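Local coordinates for protein multicopper oxidase (PDB 4E9X) that probably oxidises substrates one electron at a time at a mononuclear copper and passes the electrons to a copper cluster where dioxygen is bound and reduced to water, at residues A[99-104]-A[120-125]; A[35-40]-A[305-310]; A[95-100]-A[216-221]; A[139-144]-A[192-197]. One frame throughout, in Å; residues are numbered along the deposited sequence.

Contact 1. Residues A[99-104]-A[120-125]; sequences GTLWYH and GPLIVD. With CU (copper (II) ion), chain E.
Gly120 lies under the phenol ring of Tyr103. Its CA sits 3.9 Å from the ring centroid, over the face, in a CH-pi contact. The ring is folded back over the neighbouring strand because CG of Tyr103 stands between the backbone N and the carbonyl carbon (chi1 63°). It packs directly on the Gly120 backbone, and its hydroxyl is hydrogen-bonded to Pro35 O. Further along the same face, Leu101 CB meets Leu122 CG, and the tip CD1 of Leu101 reaches Val124 CG2 at 3.8 Å. On the other face, Thr100 CG2 and Ile123 CD1 lie side by side.

Six backbone hydrogen bonds join the strands in antiparallel register, pairing Gly99 with Val124, Leu101 with Leu122 and Tyr103 with Gly120. Leu101 N bonds to Leu122 O at 2.8 Å, with a bent N-H...O angle of 140°. The return bond from Leu122 N to Leu101 O is 3.0 Å long. Gly99 has backbone angles that suit glycine.

Strand 101-104 ends at His104, whose backbone pairs with His60. Its NE2 binds copper at 2.0 Å, and His62 of the same chain and His254 of the second subunit bind the same ion. One edge of the imidazole stands over the indole face of Trp102, with His104 CD2 3.3 Å above the plane, toward the rim. Trp102 CZ2 is 3.6 Å from the copper. His104 also belongs to the pocket that holds the oxygen molecule. A copper-binding histidine carried on a cupredoxin beta strand at a subunit interface is characteristic of the trinuclear centre of two-domain multicopper oxidases.

Contact 2. Residues A[35-40]-A[305-310]; sequences PLIHVQ and YGMFDH
Tyr305 turns the edge of its ring toward the face of His38, with the planes at 78° and the centroids 5.3 Å apart. This is a T-shaped stack. The other strand runs on past the phenol: Gln40 N lies over one face of the Tyr305 ring, and His38 O lies at its edge. Both polar ends share one partner, since His38 NE2 and Tyr305 OH bond to the two carboxylate oxygens of Asp125.

Gly306 makes a hydrogen-bonded pair with His38, with both N-to-O distances at 2.9 Å. Its backbone angles suit glycine. Here the late chain segment adds an edge strand to a sheet of the first cupredoxin domain, antiparallel to strand 36-40, whose other side pairs with strand 119-125.

Met307 faces Ile37 in the next, non-hydrogen-bonded pair. Its chain is extended to SD and then bends (chi3 -83°), which lays the methyl CE against Ile37. CE is 3.3 Å from both CG1 and CD1 of Ile37. Met307 CG also rests on Pro35 CB at 3.7 Å, and Phe6 of strand 3-18 touches both Ile37 and Met307.

Phe308 N bonds to Leu36 O at 2.8 Å. Its ring lies beside Leu36, with the two CD2 atoms in loose contact. Asp309 OD1 bonds to Asn29 ND2 and lies 3.3 Å from Pro35 CG.

Contact 3. Residues A[95-100]-A[216-221]; sequences ADRIGT and DGLPLD
The guanidinium of Arg97 has Leu218 CG over the centre of one face, 3.5 Å above the plane, and Asp216 O at its edge. NH1 and NH2 both donate to this single carbonyl oxygen, at 2.8 and 2.9 Å. The oxygen lies almost in the guanidinium plane, so the grip is end-on and forked. The contact joins loops of the two cupredoxin domains. Segment 95-100 leads into the copper-binding strand of the first domain, and Asp216 and Gly217 form the turn between two strands of the second.

NH1 also bonds back to Ile98 O. Three hydrogen bonds to two backbone oxygens therefore hold the group flat and fix its rotation. The arginine chain leaves with CG anti to the backbone N (chi1 166°) and bends at the next two torsions to bring its end round to Asp216. The remaining nitrogen, NE, forms a salt bridge with Asp209 of the second subunit. The Asp216 carboxylate turns away from the arginine, and its OD2 accepts from the backbone N of Asp227 and Thr228 of that subunit. The contact thus lies at a subunit interface.

Leu218 is wedged between two neighbours. CG and CD1 cover the guanidinium, while CD2 meets Ile98 CG1 at 3.8 Å, the two side chains crossing at about a right angle. The backbones come closest at two glycines. Gly99 CA makes a CA-H...O contact of 3.4 Å with Gly217 O. A water accepts from Thr100 N at 3.0 Å and donates to Gly217 O at 3.1 Å.

Contact 4. Residues A[139-144]-A[192-197]; sequences DVIMMM and RFFGAG
Asp139 and Arg192 meet because the aspartate CG is anti to the backbone N (chi1 -164°) and the arginine runs extended from CG to NE. The guanidinium then presents its side to the carboxylate. NE bonds to OD1 at 2.8 Å and NH2 to OD2 at 2.9 Å, each on a syn lone pair. The two planes are 26° apart, so this bidentate salt bridge is nearly coplanar. The third nitrogen, NH1, bonds to Thr100 OG1.

Beyond Arg192 the same face carries Phe194. Met143 crosses over its ring: CG makes a CH-pi contact over one face. SD lies above the ring, 4.5 Å from the centroid and only 7° off the normal. The bend at chi3 folds the methyl CE back onto the ring, near Phe194 CD1. Ile141 CG2 touches Phe194 CE2 at 3.6 Å. On the opposite face Met142 SD lies at the edge of the Phe193 ring, while Met144 CE approaches the same ring.

The strands are parallel neighbours in a sheet of the second cupredoxin domain. Arg192 N, Met142 N, Phe194 N and Met144 N bond in turn to the strand across. Past the inverse gamma turn centred on Gly195, Met144 O takes a bond from Gly197 N at 3.1 Å and a weak one from Ala196 N.

Ion pairing at one end thus gives way to sulfur-aromatic and apolar contacts. With both carboxylate oxygens of Asp139 engaged, the buried arginine's charge is probably well balanced.

In the fold
Contact 4 lies nearest the centre of the chain and, like contact 1, is wholly or almost wholly buried. Contact 3 is farther out but is buried at the subunit interface, and contact 2 is partly exposed. Contacts 1 and 2 share one sheet, in which strands 36-40 and 119-125 are neighbours; both are antiparallel pairings, whereas contact 4 is parallel. Contact 3 has no strand pairing and relies on an arginine, a carbonyl and a water. It shares Gly99 and Thr100 with contact 1. Thr100 packs on Phe194, so the first domain meets contact 4 there. Contact 1 alone carries a copper ligand; contact 4 alone holds an internal salt bridge.

Contact 1. Residues A[99-104]-A[120-125]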
loop_
_atom_site.group_PDB
_atom_site.type_symbol
_atom_site.label_atom_id
_atom_site.label_comp_id
_atom_site.label_asym_id
_atom_site.label_seq_id
_atom_site.Cartn_x
_atom_site.Cartn_y
_atom_site.Cartn_z
ATOM N N GLY A 99 -10.977 -14.716 14.846
ATOM C CA GLY A 99 -10.704 -13.287 14.627
ATOM C C GLY A 99 -11.668 -12.606 13.689
ATOM O O GLY A 99 -12.771 -13.085 13.373
ATOM N N THR A 100 -11.196 -11.463 13.171
ATOM C CA THR A 100 -11.949 -10.677 12.242
ATOM C C THR A 100 -11.857 -11.283 10.836
ATOM O O THR A 100 -10.840 -11.111 10.137
ATOM C CB THR A 100 -11.382 -9.251 12.180
ATOM O OG1 THR A 100 -11.327 -8.733 13.517
ATOM C CG2 THR A 100 -12.260 -8.347 11.325
ATOM N N LEU A 101 -12.932 -11.964 10.446
ATOM C CA LEU A 101 -13.038 -12.515 9.095
ATOM C C LEU A 101 -14.124 -11.771 8.339
ATOM O O LEU A 101 -14.739 -10.813 8.869
ATOM C CB LEU A 101 -13.383 -14.024 9.154
ATOM C CG LEU A 101 -12.579 -14.821 10.191
ATOM C CD1 LEU A 101 -12.924 -16.311 10.086
ATOM C CD2 LEU A 101 -11.095 -14.639 10.055
ATOM N N TRP A 102 -14.391 -12.168 7.100
ATOM C CA TRP A 102 -15.490 -11.520 6.360
ATOM C C TRP A 102 -15.974 -12.468 5.287
ATOM O O TRP A 102 -15.401 -13.528 5.102
ATOM C CB TRP A 102 -15.070 -10.187 5.809
ATOM C CG TRP A 102 -13.969 -10.080 4.789
ATOM C CD1 TRP A 102 -12.695 -10.544 4.885
ATOM C CD2 TRP A 102 -14.087 -9.412 3.522
ATOM N NE1 TRP A 102 -12.005 -10.201 3.719
ATOM C CE2 TRP A 102 -12.833 -9.515 2.876
ATOM C CE3 TRP A 102 -15.120 -8.724 2.851
ATOM C CZ2 TRP A 102 -12.622 -8.964 1.607
ATOM C CZ3 TRP A 102 -14.908 -8.183 1.599
ATOM C CH2 TRP A 102 -13.647 -8.308 0.971
ATOM N N TYR A 103 -17.031 -12.081 4.604
ATOM C CA TYR A 103 -17.597 -12.976 3.601
ATOM C C TYR A 103 -17.970 -12.074 2.420
ATOM O O TYR A 103 -18.301 -10.884 2.595
ATOM C CB TYR A 103 -18.773 -13.841 4.143
ATOM C CG TYR A 103 -19.959 -12.984 4.572
ATOM C CD1 TYR A 103 -20.956 -12.613 3.673
ATOM C CD2 TYR A 103 -20.066 -12.548 5.889
ATOM C CE1 TYR A 103 -22.035 -11.827 4.073
ATOM C CE2 TYR A 103 -21.140 -11.744 6.321
ATOM C CZ TYR A 103 -22.088 -11.403 5.407
ATOM O OH TYR A 103 -23.177 -10.609 5.758
ATOM N N HIS A 104 -17.961 -12.624 1.205
ATOM C CA HIS A 104 -18.264 -11.811 0.039
ATOM C C HIS A 104 -18.560 -12.704 -1.164
ATOM O O HIS A 104 -18.099 -13.862 -1.180
ATOM C CB HIS A 104 -17.113 -10.852 -0.319
ATOM C CG HIS A 104 -15.751 -11.436 -0.572
ATOM N ND1 HIS A 104 -15.375 -12.034 -1.744
ATOM C CD2 HIS A 104 -14.668 -11.494 0.240
ATOM C CE1 HIS A 104 -14.094 -12.439 -1.638
ATOM N NE2 HIS A 104 -13.630 -12.107 -0.449
ATOM N N GLY A 120 -19.824 -8.659 3.925
ATOM C CA GLY A 120 -20.198 -8.390 5.302
ATOM C C GLY A 120 -19.186 -9.031 6.228
ATOM O O GLY A 120 -18.280 -9.716 5.788
ATOM N N PRO A 121 -19.301 -8.718 7.537
ATOM C CA PRO A 121 -18.318 -9.168 8.521
ATOM C C PRO A 121 -18.656 -10.493 9.193
ATOM O O PRO A 121 -19.844 -10.741 9.469
ATOM C CB PRO A 121 -18.326 -8.006 9.554
ATOM C CG PRO A 121 -19.809 -7.570 9.530
ATOM C CD PRO A 121 -20.320 -7.789 8.102
ATOM N N LEU A 122 -17.620 -11.286 9.447
ATOM C CA LEU A 122 -17.715 -12.578 10.133
ATOM C C LEU A 122 -16.751 -12.539 11.318
ATOM O O LEU A 122 -15.551 -12.587 11.099
ATOM C CB LEU A 122 -17.461 -13.724 9.144
ATOM C CG LEU A 122 -17.269 -15.105 9.777
ATOM C CD1 LEU A 122 -18.483 -15.584 10.579
ATOM C CD2 LEU A 122 -16.923 -16.126 8.665
ATOM N N ILE A 123 -17.291 -12.457 12.525
ATOM C CA ILE A 123 -16.433 -12.291 13.703
ATOM C C ILE A 123 -16.435 -13.603 14.446
ATOM O O ILE A 123 -17.496 -14.067 14.879
ATOM C CB ILE A 123 -16.935 -11.144 14.596
ATOM C CG1 ILE A 123 -17.018 -9.823 13.805
ATOM C CG2 ILE A 123 -16.074 -11.057 15.834
ATOM C CD1 ILE A 123 -15.700 -9.402 13.118
ATOM N N VAL A 124 -15.259 -14.185 14.624
ATOM C CA VAL A 124 -15.101 -15.438 15.359
ATOM C C VAL A 124 -14.404 -15.111 16.679
ATOM O O VAL A 124 -13.229 -14.732 16.671
ATOM C CB VAL A 124 -14.336 -16.498 14.529
ATOM C CG1 VAL A 124 -14.164 -17.780 15.369
ATOM C CG2 VAL A 124 -15.071 -16.810 13.210
ATOM N N ASP A 125 -15.115 -15.275 17.789
ATOM C CA ASP A 125 -14.483 -14.986 19.081
ATOM C C ASP A 125 -13.482 -16.055 19.475
ATOM O O ASP A 125 -13.882 -17.235 19.566
ATOM C CB ASP A 125 -15.499 -14.871 20.205
ATOM C CG ASP A 125 -16.308 -13.594 20.240
ATOM O OD1 ASP A 125 -16.113 -12.730 19.355
ATOM O OD2 ASP A 125 -17.159 -13.459 21.155
HETATM CU CU CU E . -11.759 -12.102 0.170
#

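Contact 2. Residues A[35-40]-A[305-310]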
loop_
_atom_site.group_PDB
_atom_site.type_symbol
_atom_site.label_atom_id
_atom_site.label_comp_id
_atom_site.label_asym_id
_atom_site.label_seq_id
_atom_site.Cartn_x
_atom_site.Cartn_y
_atom_site.Cartn_z
ATOM N N PRO A 35 -25.282 -8.590 6.769
ATOM C CA PRO A 35 -25.481 -8.913 8.198
ATOM C C PRO A 35 -24.190 -9.324 8.887
ATOM O O PRO A 35 -23.288 -9.963 8.329
ATOM C CB PRO A 35 -26.471 -10.078 8.166
ATOM C CG PRO A 35 -27.181 -9.863 6.864
ATOM C CD PRO A 35 -26.132 -9.417 5.866
ATOM N N LEU A 36 -24.100 -8.909 10.154
ATOM C CA LEU A 36 -23.018 -9.379 10.983
ATOM C C LEU A 36 -23.259 -10.840 11.365
ATOM O O LEU A 36 -24.336 -11.197 11.880
ATOM C CB LEU A 36 -22.983 -8.559 12.295
ATOM C CG LEU A 36 -22.109 -9.118 13.437
ATOM C CD1 LEU A 36 -20.614 -9.105 13.094
ATOM C CD2 LEU A 36 -22.346 -8.257 14.699
ATOM N N ILE A 37 -22.259 -11.701 11.210
ATOM C CA ILE A 37 -22.295 -13.075 11.715
ATOM C C ILE A 37 -21.252 -13.133 12.817
ATOM O O ILE A 37 -20.085 -12.821 12.585
ATOM C CB ILE A 37 -22.054 -14.106 10.584
ATOM C CG1 ILE A 37 -23.077 -13.991 9.482
ATOM C CG2 ILE A 37 -21.970 -15.498 11.209
ATOM C CD1 ILE A 37 -22.764 -14.858 8.243
ATOM N N HIS A 38 -21.662 -13.489 14.004
ATOM C CA HIS A 38 -20.798 -13.458 15.188
ATOM C C HIS A 38 -20.923 -14.817 15.856
ATOM O O HIS A 38 -22.002 -15.185 16.332
ATOM C CB HIS A 38 -21.224 -12.297 16.103
ATOM C CG HIS A 38 -20.256 -12.014 17.188
ATOM N ND1 HIS A 38 -20.518 -11.108 18.213
ATOM C CD2 HIS A 38 -18.978 -12.443 17.433
ATOM C CE1 HIS A 38 -19.446 -11.031 19.004
ATOM N NE2 HIS A 38 -18.518 -11.816 18.590
ATOM N N VAL A 39 -19.841 -15.573 15.874
ATOM C CA VAL A 39 -19.839 -16.933 16.417
ATOM C C VAL A 39 -18.616 -17.126 17.287
ATOM O O VAL A 39 -17.771 -16.213 17.380
ATOM C CB VAL A 39 -19.904 -17.967 15.284
ATOM C CG1 VAL A 39 -21.137 -17.762 14.395
ATOM C CG2 VAL A 39 -18.664 -18.017 14.384
ATOM N N GLN A 40 -18.541 -18.294 17.929
ATOM C CA GLN A 40 -17.391 -18.647 18.765
ATOM C C GLN A 40 -16.472 -19.633 18.067
ATOM O O GLN A 40 -16.947 -20.495 17.291
ATOM C CB GLN A 40 -17.921 -19.302 20.057
ATOM C CG GLN A 40 -16.907 -19.450 21.159
ATOM C CD GLN A 40 -17.620 -19.779 22.473
ATOM O OE1 GLN A 40 -18.717 -20.337 22.553
ATOM N NE2 GLN A 40 -16.965 -19.409 23.566
ATOM N N TYR A 305 -24.081 -14.341 20.319
ATOM C CA TYR A 305 -23.782 -14.958 19.042
ATOM C C TYR A 305 -25.003 -15.050 18.158
ATOM O O TYR A 305 -26.114 -15.185 18.684
ATOM C CB TYR A 305 -23.171 -16.362 19.275
ATOM C CG TYR A 305 -21.895 -16.210 20.104
ATOM C CD1 TYR A 305 -20.855 -15.431 19.593
ATOM C CD2 TYR A 305 -21.718 -16.799 21.364
ATOM C CE1 TYR A 305 -19.674 -15.254 20.315
ATOM C CE2 TYR A 305 -20.532 -16.629 22.092
ATOM C CZ TYR A 305 -19.526 -15.852 21.543
ATOM O OH TYR A 305 -18.319 -15.643 22.219
ATOM N N GLY A 306 -24.813 -15.008 16.858
ATOM C CA GLY A 306 -25.904 -15.106 15.906
ATOM C C GLY A 306 -25.653 -14.270 14.669
ATOM O O GLY A 306 -24.505 -13.870 14.408
ATOM N N MET A 307 -26.708 -14.012 13.912
ATOM C CA MET A 307 -26.636 -13.218 12.688
ATOM C C MET A 307 -27.549 -12.001 12.874
ATOM O O MET A 307 -28.728 -12.115 13.301
ATOM C CB MET A 307 -26.959 -14.007 11.426
ATOM C CG MET A 307 -27.103 -13.068 10.201
ATOM S SD MET A 307 -27.601 -14.048 8.727
ATOM C CE MET A 307 -26.033 -14.642 8.231
ATOM N N PHE A 308 -27.034 -10.800 12.609
ATOM C CA PHE A 308 -27.711 -9.564 12.920
ATOM C C PHE A 308 -27.819 -8.675 11.703
ATOM O O PHE A 308 -26.819 -8.260 11.109
ATOM C CB PHE A 308 -26.948 -8.751 14.020
ATOM C CG PHE A 308 -26.805 -9.532 15.297
ATOM C CD1 PHE A 308 -27.702 -9.290 16.334
ATOM C CD2 PHE A 308 -25.797 -10.475 15.432
ATOM C CE1 PHE A 308 -27.608 -10.000 17.517
ATOM C CE2 PHE A 308 -25.757 -11.203 16.615
ATOM C CZ PHE A 308 -26.642 -10.954 17.658
ATOM N N ASP A 309 -29.071 -8.394 11.336
ATOM C CA ASP A 309 -29.362 -7.364 10.332
ATOM C C ASP A 309 -29.278 -5.982 10.978
ATOM O O ASP A 309 -29.253 -5.852 12.217
ATOM C CB ASP A 309 -30.739 -7.507 9.688
ATOM C CG ASP A 309 -30.922 -8.704 8.779
ATOM O OD1 ASP A 309 -30.008 -9.506 8.606
ATOM O OD2 ASP A 309 -32.071 -8.865 8.260
ATOM N N HIS A 310 -29.221 -4.955 10.151
ATOM C CA HIS A 310 -29.255 -3.617 10.695
ATOM C C HIS A 310 -30.000 -2.726 9.701
ATOM O O HIS A 310 -29.601 -2.577 8.524
ATOM C CB HIS A 310 -27.855 -3.053 10.950
ATOM C CG HIS A 310 -27.907 -1.617 11.419
ATOM N ND1 HIS A 310 -28.810 -1.217 12.390
ATOM C CD2 HIS A 310 -27.141 -0.566 11.056
ATOM C CE1 HIS A 310 -28.590 0.091 12.594
ATOM N NE2 HIS A 310 -27.610 0.506 11.794
#

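Contact 3. Residues A[95-100]-A[216-221]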
loop_
_atom_site.group_PDB
_atom_site.type_symbol
_atom_site.label_atom_id
_atom_site.label_comp_id
_atom_site.label_asym_id
_atom_site.label_seq_id
_atom_site.Cartn_x
_atom_site.Cartn_y
_atom_site.Cartn_z
ATOM N N ALA A 95 -15.877 -23.055 12.436
ATOM C CA ALA A 95 -15.195 -21.806 12.669
ATOM C C ALA A 95 -13.937 -22.021 13.510
ATOM O O ALA A 95 -13.880 -21.526 14.643
ATOM C CB ALA A 95 -16.176 -20.868 13.393
ATOM N N ASP A 96 -12.950 -22.722 12.966
ATOM C CA ASP A 96 -11.764 -23.034 13.747
ATOM C C ASP A 96 -10.737 -21.933 13.590
ATOM O O ASP A 96 -9.758 -21.940 14.328
ATOM C CB ASP A 96 -11.157 -24.385 13.419
ATOM C CG ASP A 96 -10.944 -24.699 11.981
ATOM O OD1 ASP A 96 -10.984 -23.820 11.109
ATOM O OD2 ASP A 96 -10.729 -25.913 11.704
ATOM N N ARG A 97 -10.895 -21.007 12.694
ATOM C CA ARG A 97 -9.987 -19.855 12.518
ATOM C C ARG A 97 -10.564 -18.647 13.243
ATOM O O ARG A 97 -11.677 -18.246 12.941
ATOM C CB ARG A 97 -9.780 -19.569 11.009
ATOM C CG ARG A 97 -9.111 -18.146 10.779
ATOM C CD ARG A 97 -7.703 -18.099 11.286
ATOM N NE ARG A 97 -6.917 -17.246 10.390
ATOM C CZ ARG A 97 -7.008 -15.929 10.297
ATOM N NH1 ARG A 97 -7.827 -15.211 11.048
ATOM N NH2 ARG A 97 -6.214 -15.328 9.424
ATOM N N ILE A 98 -9.829 -18.096 14.194
ATOM C CA ILE A 98 -10.372 -17.012 15.002
ATOM C C ILE A 98 -10.214 -15.672 14.300
ATOM O O ILE A 98 -9.417 -15.447 13.396
ATOM C CB ILE A 98 -9.629 -17.007 16.357
ATOM C CG1 ILE A 98 -8.128 -16.676 16.218
ATOM C CG2 ILE A 98 -9.822 -18.316 17.092
ATOM C CD1 ILE A 98 -7.303 -16.681 17.493
ATOM N N GLY A 99 -10.977 -14.716 14.846
ATOM C CA GLY A 99 -10.704 -13.287 14.627
ATOM C C GLY A 99 -11.668 -12.606 13.689
ATOM O O GLY A 99 -12.771 -13.085 13.373
ATOM N N THR A 100 -11.196 -11.463 13.171
ATOM C CA THR A 100 -11.949 -10.677 12.242
ATOM C C THR A 100 -11.857 -11.283 10.836
ATOM O O THR A 100 -10.840 -11.111 10.137
ATOM C CB THR A 100 -11.382 -9.251 12.180
ATOM O OG1 THR A 100 -11.327 -8.733 13.517
ATOM C CG2 THR A 100 -12.260 -8.347 11.325
ATOM N N ASP A 216 -5.285 -9.558 9.831
ATOM C CA ASP A 216 -6.175 -10.579 9.238
ATOM C C ASP A 216 -6.785 -11.467 10.327
ATOM O O ASP A 216 -7.037 -12.660 10.125
ATOM C CB ASP A 216 -5.441 -11.416 8.196
ATOM C CG ASP A 216 -4.956 -10.537 7.004
ATOM O OD1 ASP A 216 -5.406 -9.382 6.868
ATOM O OD2 ASP A 216 -4.097 -11.088 6.286
ATOM N N GLY A 217 -7.078 -10.863 11.493
ATOM C CA GLY A 217 -7.744 -11.560 12.593
ATOM C C GLY A 217 -6.823 -12.311 13.527
ATOM O O GLY A 217 -7.301 -12.740 14.569
ATOM N N LEU A 218 -5.533 -12.439 13.220
ATOM C CA LEU A 218 -4.640 -13.217 14.115
ATOM C C LEU A 218 -3.753 -12.259 14.884
ATOM O O LEU A 218 -3.267 -11.251 14.356
ATOM C CB LEU A 218 -3.785 -14.185 13.294
ATOM C CG LEU A 218 -4.577 -15.352 12.714
ATOM C CD1 LEU A 218 -3.711 -16.225 11.804
ATOM C CD2 LEU A 218 -5.170 -16.225 13.834
ATOM N N PRO A 219 -3.547 -12.547 16.171
ATOM C CA PRO A 219 -2.855 -11.593 17.031
ATOM C C PRO A 219 -1.368 -11.519 16.730
ATOM O O PRO A 219 -0.679 -12.555 16.601
ATOM C CB PRO A 219 -3.073 -12.158 18.446
ATOM C CG PRO A 219 -3.308 -13.642 18.213
ATOM C CD PRO A 219 -4.051 -13.738 16.916
ATOM N N LEU A 220 -0.851 -10.304 16.659
ATOM C CA LEU A 220 0.568 -10.105 16.389
ATOM C C LEU A 220 1.367 -10.408 17.646
ATOM O O LEU A 220 1.035 -9.976 18.766
ATOM C CB LEU A 220 0.811 -8.652 16.005
ATOM C CG LEU A 220 0.204 -8.210 14.645
ATOM C CD1 LEU A 220 0.367 -6.714 14.516
ATOM C CD2 LEU A 220 0.879 -8.906 13.494
ATOM N N ASP A 221 2.502 -11.077 17.470
ATOM C CA ASP A 221 3.450 -11.233 18.582
ATOM C C ASP A 221 4.064 -9.887 18.952
ATOM O O ASP A 221 4.431 -9.708 20.145
ATOM C CB ASP A 221 4.540 -12.235 18.197
ATOM C CG ASP A 221 4.107 -13.685 18.158
ATOM O OD1 ASP A 221 3.094 -14.085 18.799
ATOM O OD2 ASP A 221 4.816 -14.485 17.469
HETATM O O HOH W 1 -9.328 -10.453 15.247
#

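Contact 4. Residues A[139-144]-A[192-197]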
loop_
_atom_site.group_PDB
_atom_site.type_symbol
_atom_site.label_atom_id
_atom_site.label_comp_id
_atom_site.label_asym_id
_atom_site.label_seq_id
_atom_site.Cartn_x
_atom_site.Cartn_y
_atom_site.Cartn_z
ATOM N N ASP A 139 -16.754 -2.249 20.539
ATOM C CA ASP A 139 -16.208 -2.955 19.371
ATOM C C ASP A 139 -16.813 -2.328 18.154
ATOM O O ASP A 139 -18.030 -2.079 18.154
ATOM C CB ASP A 139 -16.518 -4.455 19.566
ATOM C CG ASP A 139 -15.748 -5.400 18.688
ATOM O OD1 ASP A 139 -14.980 -4.996 17.803
ATOM O OD2 ASP A 139 -15.936 -6.626 18.919
ATOM N N VAL A 140 -15.997 -2.014 17.160
ATOM C CA VAL A 140 -16.345 -1.165 16.028
ATOM C C VAL A 140 -15.875 -1.815 14.734
ATOM O O VAL A 140 -14.708 -2.133 14.600
ATOM C CB VAL A 140 -15.615 0.191 16.210
ATOM C CG1 VAL A 140 -15.771 1.155 15.035
ATOM C CG2 VAL A 140 -16.093 0.864 17.524
ATOM N N ILE A 141 -16.795 -1.947 13.788
ATOM C CA ILE A 141 -16.473 -2.482 12.447
ATOM C C ILE A 141 -16.472 -1.360 11.461
ATOM O O ILE A 141 -17.468 -0.627 11.358
ATOM C CB ILE A 141 -17.496 -3.575 12.082
ATOM C CG1 ILE A 141 -17.149 -4.888 12.843
ATOM C CG2 ILE A 141 -17.588 -3.825 10.567
ATOM C CD1 ILE A 141 -18.223 -5.955 12.800
ATOM N N MET A 142 -15.395 -1.235 10.691
ATOM C CA MET A 142 -15.253 -0.238 9.619
ATOM C C MET A 142 -14.855 -0.916 8.314
ATOM O O MET A 142 -13.692 -1.322 8.132
ATOM C CB MET A 142 -14.186 0.822 9.956
ATOM C CG MET A 142 -14.644 1.691 11.155
ATOM S SD MET A 142 -13.572 3.120 11.268
ATOM C CE MET A 142 -14.039 3.858 12.831
ATOM N N MET A 143 -15.822 -1.039 7.382
ATOM C CA MET A 143 -15.546 -1.735 6.107
ATOM C C MET A 143 -15.468 -0.684 5.026
ATOM O O MET A 143 -16.480 0.009 4.731
ATOM C CB MET A 143 -16.704 -2.717 5.821
ATOM C CG MET A 143 -16.879 -3.723 6.970
ATOM S SD MET A 143 -17.993 -5.116 6.591
ATOM C CE MET A 143 -16.934 -6.091 5.525
ATOM N N MET A 144 -14.299 -0.497 4.462
ATOM C CA MET A 144 -14.078 0.566 3.479
ATOM C C MET A 144 -14.256 0.049 2.070
ATOM O O MET A 144 -13.895 -1.092 1.774
ATOM C CB MET A 144 -12.663 1.163 3.615
ATOM C CG MET A 144 -12.575 2.330 4.612
ATOM S SD MET A 144 -12.978 1.917 6.321
ATOM C CE MET A 144 -11.626 0.775 6.685
ATOM N N ARG A 192 -12.025 -2.628 14.057
ATOM C CA ARG A 192 -11.688 -3.648 13.048
ATOM C C ARG A 192 -11.855 -2.997 11.686
ATOM O O ARG A 192 -12.996 -2.700 11.287
ATOM C CB ARG A 192 -12.634 -4.834 13.213
ATOM C CG ARG A 192 -12.584 -5.458 14.619
ATOM C CD ARG A 192 -13.650 -6.511 14.759
ATOM N NE ARG A 192 -13.946 -6.960 16.127
ATOM C CZ ARG A 192 -13.650 -8.169 16.559
ATOM N NH1 ARG A 192 -12.938 -9.077 15.881
ATOM N NH2 ARG A 192 -14.060 -8.493 17.794
ATOM N N PHE A 193 -10.732 -2.799 10.985
ATOM C CA PHE A 193 -10.740 -2.228 9.641
ATOM C C PHE A 193 -10.773 -3.349 8.590
ATOM O O PHE A 193 -10.015 -4.313 8.735
ATOM C CB PHE A 193 -9.456 -1.418 9.368
ATOM C CG PHE A 193 -9.209 -0.240 10.291
ATOM C CD1 PHE A 193 -10.115 0.833 10.356
ATOM C CD2 PHE A 193 -8.062 -0.156 11.024
ATOM C CE1 PHE A 193 -9.858 1.931 11.161
ATOM C CE2 PHE A 193 -7.817 0.942 11.866
ATOM C CZ PHE A 193 -8.693 2.023 11.890
ATOM N N PHE A 194 -11.572 -3.148 7.555
ATOM C CA PHE A 194 -11.633 -4.120 6.458
ATOM C C PHE A 194 -11.438 -3.430 5.123
ATOM O O PHE A 194 -12.125 -2.417 4.844
ATOM C CB PHE A 194 -13.003 -4.816 6.390
ATOM C CG PHE A 194 -13.528 -5.511 7.611
ATOM C CD1 PHE A 194 -13.841 -6.863 7.567
ATOM C CD2 PHE A 194 -13.778 -4.817 8.805
ATOM C CE1 PHE A 194 -14.430 -7.524 8.653
ATOM C CE2 PHE A 194 -14.381 -5.427 9.889
ATOM C CZ PHE A 194 -14.730 -6.776 9.795
ATOM N N GLY A 195 -10.551 -4.016 4.309
ATOM C CA GLY A 195 -10.427 -3.561 2.924
ATOM C C GLY A 195 -11.469 -4.307 2.068
ATOM O O GLY A 195 -11.161 -5.296 1.387
ATOM N N ALA A 196 -12.731 -3.861 2.134
ATOM C CA ALA A 196 -13.792 -4.657 1.513
ATOM C C ALA A 196 -13.867 -4.422 0.016
ATOM O O ALA A 196 -14.128 -5.364 -0.729
ATOM C CB ALA A 196 -15.111 -4.285 2.178
ATOM N N GLY A 197 -13.620 -3.203 -0.477
ATOM C CA GLY A 197 -13.631 -2.896 -1.892
ATOM C C GLY A 197 -12.246 -2.959 -2.517
ATOM O O GLY A 197 -11.321 -3.595 -1.983
#